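Local atomic coordinates of uncharacterized protein (PDB entry 4ECO), a protein that is of unknown function but folds as a leucine-rich repeat solenoid, and probably binds other proteins as many members of that family do. Residues Asn363-Ile368 with Asn387-Ile392; Ser383-Lys388 with Asp408-Glu413. All blocks are in the same frame, centred on the assembly; numbering follows the deposited sequence.

Read from the N terminus, the chain first lays down 363-368, which holds strand 364-367, then passes strands 373-375 and 381-383 before entering 383-388. It runs straight on through 387-392, where contact 1 closes its loop of 18 residues. After strand 404-408 it reaches 408-413, where contact 2 closes the next loop, of 19. The two loops interlock rather than nest, because contact 2 opens at 383-388, before contact 1 has closed at 387-392, and closes only at 408-413. Asn387 and Lys388 belong to both contacts, whose centres lie about 7 Å apart, and the Lys390-Glu413 salt bridge crosses between them. Together they join three successive turns of the leucine-rich repeat coil.

Contact 1 of 2, residues Asn363-Ile368 with Asn387-Ile392; sequences NQITEI and NKLKYI
Asn387 and Ile365 meet in the asparagine ladder of the leucine-rich repeat fold, where the asparagine of the NxL signature ties one coil to the next. Ile365 N donates to Asn387 OD1 over 3.2 Å, at 160° at the hydrogen, with the donor tilted out of the carbonyl plane. The other half of the amide, ND2, bonds to the backbone oxygens of Leu360 and Phe384, so the group is gripped at both ends. Asparagine suits this place because a short amide carries an acceptor and a donor together, and so can bind the N-H of one coil and backbone oxygens at once. With CG anti to the carbonyl carbon (chi1 -74°), the side chain lies alongside that of Asn363, their amide planes only 9° apart. Lys388 N returns a bond to Ile365 O, 2.8 Å.

Next to this polar row is the tight apolar part. Leu389 CD2 sits 4.1 Å from Ile365 CG2 and 3.8 Å from Ile368 CG1, so one methyl serves both isoleucines. Branched aliphatic residues suit this buried side, where their methyls meet other hydrocarbon.

The other side is looser and faces solvent. The long chain of Lys388 passes over one face of the Gln364 amide, Lys388 CD 3.8 Å from Gln364 CD, its flexible methylenes covering the group while Gln364 NE2 turns back to Asn363 O. Thr366 CG2 rests 3.9 Å from Lys388 CB. Beyond it Lys390, whose ammonium group also forms a salt bridge with Glu413, bends at chi2 and places NZ 3.0 Å from Lys388 O.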
loop_
_atom_site.group_PDB
_atom_site.type_symbol
_atom_site.label_atom_id
_atom_site.label_comp_id
_atom_site.label_asym_id
_atom_site.label_seq_id
_atom_site.Cartn_x
_atom_site.Cartn_y
_atom_site.Cartn_z
ATOM N N ASN A 363 -1.027 -0.540 -13.113
ATOM C CA ASN A 363 -0.231 -0.124 -14.265
ATOM C C ASN A 363 -0.538 -1.087 -15.427
ATOM O O ASN A 363 -1.566 -1.769 -15.417
ATOM C CB ASN A 363 1.267 -0.078 -13.913
ATOM C CG ASN A 363 1.661 1.095 -13.073
ATOM O OD1 ASN A 363 1.781 2.200 -13.561
ATOM N ND2 ASN A 363 1.967 0.870 -11.822
ATOM N N GLN A 364 0.339 -1.135 -16.418
ATOM C CA GLN A 364 0.157 -1.996 -17.582
ATOM C C GLN A 364 1.498 -2.683 -17.904
ATOM O O GLN A 364 1.870 -2.867 -19.064
ATOM C CB GLN A 364 -0.402 -1.164 -18.762
ATOM C CG GLN A 364 -1.874 -0.735 -18.592
ATOM C CD GLN A 364 -2.934 -1.840 -18.730
ATOM O OE1 GLN A 364 -3.344 -2.187 -19.827
ATOM N NE2 GLN A 364 -3.404 -2.411 -17.615
ATOM N N ILE A 365 2.224 -3.043 -16.833
ATOM C CA ILE A 365 3.515 -3.732 -16.866
ATOM C C ILE A 365 3.286 -5.148 -17.413
ATOM O O ILE A 365 2.376 -5.833 -16.947
ATOM C CB ILE A 365 4.171 -3.726 -15.457
ATOM C CG1 ILE A 365 4.366 -2.278 -14.957
ATOM C CG2 ILE A 365 5.489 -4.499 -15.451
ATOM C CD1 ILE A 365 4.623 -2.112 -13.448
ATOM N N THR A 366 4.089 -5.564 -18.413
ATOM C CA THR A 366 3.967 -6.891 -19.023
ATOM C C THR A 366 5.060 -7.838 -18.560
ATOM O O THR A 366 4.874 -9.065 -18.641
ATOM C CB THR A 366 3.991 -6.814 -20.548
ATOM O OG1 THR A 366 5.208 -6.194 -20.992
ATOM C CG2 THR A 366 2.768 -6.132 -21.116
ATOM N N GLU A 367 6.200 -7.286 -18.089
ATOM C CA GLU A 367 7.316 -8.123 -17.664
ATOM C C GLU A 367 8.142 -7.473 -16.576
ATOM O O GLU A 367 8.447 -6.287 -16.666
ATOM C CB GLU A 367 8.210 -8.395 -18.884
ATOM C CG GLU A 367 9.146 -9.591 -18.788
ATOM C CD GLU A 367 9.830 -9.957 -20.096
ATOM O OE1 GLU A 367 9.261 -9.669 -21.174
ATOM O OE2 GLU A 367 10.943 -10.527 -20.037
ATOM N N ILE A 368 8.534 -8.269 -15.567
ATOM C CA ILE A 368 9.458 -7.889 -14.496
ATOM C C ILE A 368 10.778 -8.608 -14.813
ATOM O O ILE A 368 10.793 -9.844 -14.936
ATOM C CB ILE A 368 8.902 -8.193 -13.093
ATOM C CG1 ILE A 368 7.596 -7.393 -12.795
ATOM C CG2 ILE A 368 9.975 -8.031 -12.009
ATOM C CD1 ILE A 368 7.694 -5.833 -12.685
ATOM N N ASN A 387 -1.926 -5.330 -13.490
ATOM C CA ASN A 387 -0.972 -5.112 -14.569
ATOM C C ASN A 387 -1.302 -6.101 -15.669
ATOM O O ASN A 387 -2.400 -6.672 -15.676
ATOM C CB ASN A 387 0.488 -5.234 -14.101
ATOM C CG ASN A 387 0.988 -4.078 -13.282
ATOM O OD1 ASN A 387 1.301 -3.018 -13.805
ATOM N ND2 ASN A 387 1.176 -4.283 -11.984
ATOM N N LYS A 388 -0.362 -6.311 -16.588
ATOM C CA LYS A 388 -0.533 -7.214 -17.709
ATOM C C LYS A 388 0.580 -8.269 -17.709
ATOM O O LYS A 388 1.056 -8.627 -18.770
ATOM C CB LYS A 388 -0.542 -6.405 -19.025
ATOM C CG LYS A 388 -1.724 -5.441 -19.177
ATOM C CD LYS A 388 -1.908 -4.987 -20.642
ATOM C CE LYS A 388 -2.709 -5.958 -21.474
ATOM N NZ LYS A 388 -2.911 -5.472 -22.861
ATOM N N LEU A 389 0.995 -8.763 -16.525
ATOM C CA LEU A 389 2.083 -9.743 -16.394
ATOM C C LEU A 389 1.724 -11.079 -17.008
ATOM O O LEU A 389 0.674 -11.629 -16.668
ATOM C CB LEU A 389 2.472 -9.980 -14.930
ATOM C CG LEU A 389 3.171 -8.871 -14.152
ATOM C CD1 LEU A 389 3.390 -9.313 -12.716
ATOM C CD2 LEU A 389 4.509 -8.477 -14.791
ATOM N N LYS A 390 2.600 -11.625 -17.883
ATOM C CA LYS A 390 2.289 -12.915 -18.506
ATOM C C LYS A 390 2.757 -14.061 -17.622
ATOM O O LYS A 390 2.234 -15.178 -17.732
ATOM C CB LYS A 390 2.899 -13.073 -19.934
ATOM C CG LYS A 390 2.749 -11.909 -20.918
ATOM C CD LYS A 390 1.322 -11.411 -21.106
ATOM C CE LYS A 390 1.349 -10.028 -21.724
ATOM N NZ LYS A 390 0.062 -9.314 -21.533
ATOM N N TYR A 391 3.776 -13.806 -16.784
ATOM C CA TYR A 391 4.375 -14.854 -15.953
ATOM C C TYR A 391 4.711 -14.370 -14.554
ATOM O O TYR A 391 4.835 -13.156 -14.341
ATOM C CB TYR A 391 5.691 -15.352 -16.621
ATOM C CG TYR A 391 5.621 -15.673 -18.101
ATOM C CD1 TYR A 391 4.983 -16.827 -18.560
ATOM C CD2 TYR A 391 6.260 -14.871 -19.035
ATOM C CE1 TYR A 391 4.967 -17.157 -19.922
ATOM C CE2 TYR A 391 6.240 -15.179 -20.399
ATOM C CZ TYR A 391 5.596 -16.325 -20.841
ATOM O OH TYR A 391 5.594 -16.615 -22.189
ATOM N N ILE A 392 4.924 -15.318 -13.606
ATOM C CA ILE A 392 5.372 -14.986 -12.249
ATOM C C ILE A 392 6.889 -14.745 -12.348
ATOM O O ILE A 392 7.607 -15.621 -12.856
ATOM C CB ILE A 392 4.986 -16.069 -11.209
ATOM C CG1 ILE A 392 3.448 -16.244 -11.123
ATOM C CG2 ILE A 392 5.609 -15.747 -9.833
ATOM C CD1 ILE A 392 2.970 -17.604 -10.492
#

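Contact 2 of 2, residues Ser383-Lys388 with Asp408-Glu413; sequences SFAHNK and DFSYNE
The imidazole of His386 lies in an offset stack on the Tyr411 ring, centroids 4.2 Å apart and planes at 15°. Tyr411 CB sits over the centre of the imidazole face, while His386 CE1 lies over the tyrosine face toward its rim; Tyr362 also stacks with His386. Deeper in, the Phe384 and Phe409 rings run nearly parallel but slid apart, CD1 of Phe384 3.6 Å from CE1 of Phe409, and Asp408 O lies at the Phe384 edge. Flat hydrocarbon rings suit this repeating interior, where each can pack beside its counterpart.

Backbone bonds join the coils between the rings: Phe384 N to Asp408 O, 2.8 Å, and His386 N to Ser410 O, 3.0 Å. Asn412 ND2 reaches Phe384 O at 3.0 Å and Phe409 O at 2.9 Å, while OD1 takes Leu389 N. The amides of Asn387 and Asn412 approach Phe384 O from opposite faces of its plane. A leucine replacing Asn412 would probably leave Leu389 N without its acceptor and take one donor each from Phe384 O and Phe409 O, which would retain Asn387 and Asn443.

Bonded at both ends and fixed in rotation, the Asn412 amide serves backbone groups beside the direct bonds between coils.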
loop_
_atom_site.group_PDB
_atom_site.type_symbol
_atom_site.label_atom_id
_atom_site.label_comp_id
_atom_site.label_asym_id
_atom_site.label_seq_id
_atom_site.Cartn_x
_atom_site.Cartn_y
_atom_site.Cartn_z
ATOM N N SER A 383 3.427 -5.951 -4.000
ATOM C CA SER A 383 2.311 -5.962 -4.933
ATOM C C SER A 383 2.699 -5.622 -6.374
ATOM O O SER A 383 3.328 -4.592 -6.659
ATOM C CB SER A 383 1.218 -5.011 -4.497
ATOM O OG SER A 383 0.105 -5.202 -5.357
ATOM N N PHE A 384 2.237 -6.502 -7.278
ATOM C CA PHE A 384 2.354 -6.419 -8.723
ATOM C C PHE A 384 0.956 -6.507 -9.311
ATOM O O PHE A 384 0.787 -6.758 -10.508
ATOM C CB PHE A 384 3.255 -7.534 -9.251
ATOM C CG PHE A 384 4.635 -7.564 -8.652
ATOM C CD1 PHE A 384 4.889 -8.276 -7.476
ATOM C CD2 PHE A 384 5.702 -6.920 -9.284
ATOM C CE1 PHE A 384 6.179 -8.329 -6.933
ATOM C CE2 PHE A 384 6.995 -6.981 -8.744
ATOM C CZ PHE A 384 7.225 -7.702 -7.582
ATOM N N ALA A 385 -0.060 -6.315 -8.452
ATOM C CA ALA A 385 -1.466 -6.419 -8.826
ATOM C C ALA A 385 -1.882 -5.380 -9.887
ATOM O O ALA A 385 -1.307 -4.295 -9.953
ATOM C CB ALA A 385 -2.337 -6.274 -7.602
ATOM N N HIS A 386 -2.891 -5.732 -10.715
ATOM C CA HIS A 386 -3.494 -4.876 -11.732
ATOM C C HIS A 386 -2.453 -4.391 -12.716
ATOM O O HIS A 386 -2.120 -3.210 -12.764
ATOM C CB HIS A 386 -4.252 -3.708 -11.111
ATOM C CG HIS A 386 -5.440 -4.131 -10.315
ATOM N ND1 HIS A 386 -6.696 -4.217 -10.885
ATOM C CD2 HIS A 386 -5.522 -4.495 -9.014
ATOM C CE1 HIS A 386 -7.505 -4.603 -9.911
ATOM N NE2 HIS A 386 -6.843 -4.794 -8.766
ATOM N N ASN A 387 -1.926 -5.330 -13.490
ATOM C CA ASN A 387 -0.972 -5.112 -14.569
ATOM C C ASN A 387 -1.302 -6.101 -15.669
ATOM O O ASN A 387 -2.400 -6.672 -15.676
ATOM C CB ASN A 387 0.488 -5.234 -14.101
ATOM C CG ASN A 387 0.988 -4.078 -13.282
ATOM O OD1 ASN A 387 1.301 -3.018 -13.805
ATOM N ND2 ASN A 387 1.176 -4.283 -11.984
ATOM N N LYS A 388 -0.362 -6.311 -16.588
ATOM C CA LYS A 388 -0.533 -7.214 -17.709
ATOM C C LYS A 388 0.580 -8.269 -17.709
ATOM O O LYS A 388 1.056 -8.627 -18.770
ATOM C CB LYS A 388 -0.542 -6.405 -19.025
ATOM C CG LYS A 388 -1.724 -5.441 -19.177
ATOM C CD LYS A 388 -1.908 -4.987 -20.642
ATOM C CE LYS A 388 -2.709 -5.958 -21.474
ATOM N NZ LYS A 388 -2.911 -5.472 -22.861
ATOM N N ASP A 408 1.180 -10.087 -3.923
ATOM C CA ASP A 408 -0.034 -9.920 -4.709
ATOM C C ASP A 408 0.289 -9.871 -6.179
ATOM O O ASP A 408 0.964 -8.936 -6.643
ATOM C CB ASP A 408 -0.786 -8.656 -4.273
ATOM C CG ASP A 408 -2.261 -8.597 -4.656
ATOM O OD1 ASP A 408 -2.667 -9.305 -5.609
ATOM O OD2 ASP A 408 -3.001 -7.813 -4.032
ATOM N N PHE A 409 -0.172 -10.905 -6.912
ATOM C CA PHE A 409 -0.051 -10.992 -8.374
ATOM C C PHE A 409 -1.448 -10.984 -9.031
ATOM O O PHE A 409 -1.564 -11.266 -10.231
ATOM C CB PHE A 409 0.732 -12.233 -8.814
ATOM C CG PHE A 409 2.186 -12.258 -8.453
ATOM C CD1 PHE A 409 3.110 -11.510 -9.170
ATOM C CD2 PHE A 409 2.653 -13.102 -7.453
ATOM C CE1 PHE A 409 4.467 -11.551 -8.848
ATOM C CE2 PHE A 409 4.010 -13.143 -7.129
ATOM C CZ PHE A 409 4.910 -12.360 -7.823
ATOM N N SER A 410 -2.508 -10.635 -8.249
ATOM C CA SER A 410 -3.893 -10.627 -8.746
ATOM C C SER A 410 -4.104 -9.587 -9.879
ATOM O O SER A 410 -3.383 -8.588 -9.970
ATOM C CB SER A 410 -4.904 -10.406 -7.619
ATOM O OG SER A 410 -4.983 -9.082 -7.127
ATOM N N TYR A 411 -5.079 -9.871 -10.759
ATOM C CA TYR A 411 -5.450 -9.037 -11.883
ATOM C C TYR A 411 -4.282 -8.825 -12.800
ATOM O O TYR A 411 -3.792 -7.713 -12.962
ATOM C CB TYR A 411 -6.005 -7.712 -11.419
ATOM C CG TYR A 411 -7.438 -7.777 -10.975
ATOM C CD1 TYR A 411 -8.477 -7.662 -11.898
ATOM C CD2 TYR A 411 -7.766 -7.877 -9.620
ATOM C CE1 TYR A 411 -9.810 -7.674 -11.486
ATOM C CE2 TYR A 411 -9.095 -7.850 -9.193
ATOM C CZ TYR A 411 -10.113 -7.756 -10.133
ATOM O OH TYR A 411 -11.423 -7.710 -9.742
ATOM N N ASN A 412 -3.820 -9.919 -13.382
ATOM C CA ASN A 412 -2.744 -9.953 -14.362
ATOM C C ASN A 412 -3.185 -10.882 -15.483
ATOM O O ASN A 412 -4.386 -11.157 -15.613
ATOM C CB ASN A 412 -1.400 -10.358 -13.723
ATOM C CG ASN A 412 -0.610 -9.191 -13.167
ATOM O OD1 ASN A 412 -0.192 -8.295 -13.901
ATOM N ND2 ASN A 412 -0.385 -9.175 -11.860
ATOM N N GLU A 413 -2.238 -11.317 -16.320
ATOM C CA GLU A 413 -2.505 -12.193 -17.454
ATOM C C GLU A 413 -1.614 -13.431 -17.364
ATOM O O GLU A 413 -1.156 -13.949 -18.388
ATOM C CB GLU A 413 -2.296 -11.422 -18.759
ATOM C CG GLU A 413 -3.525 -10.623 -19.116
ATOM C CD GLU A 413 -3.286 -9.319 -19.841
ATOM O OE1 GLU A 413 -2.654 -9.332 -20.923
ATOM O OE2 GLU A 413 -3.787 -8.283 -19.344
#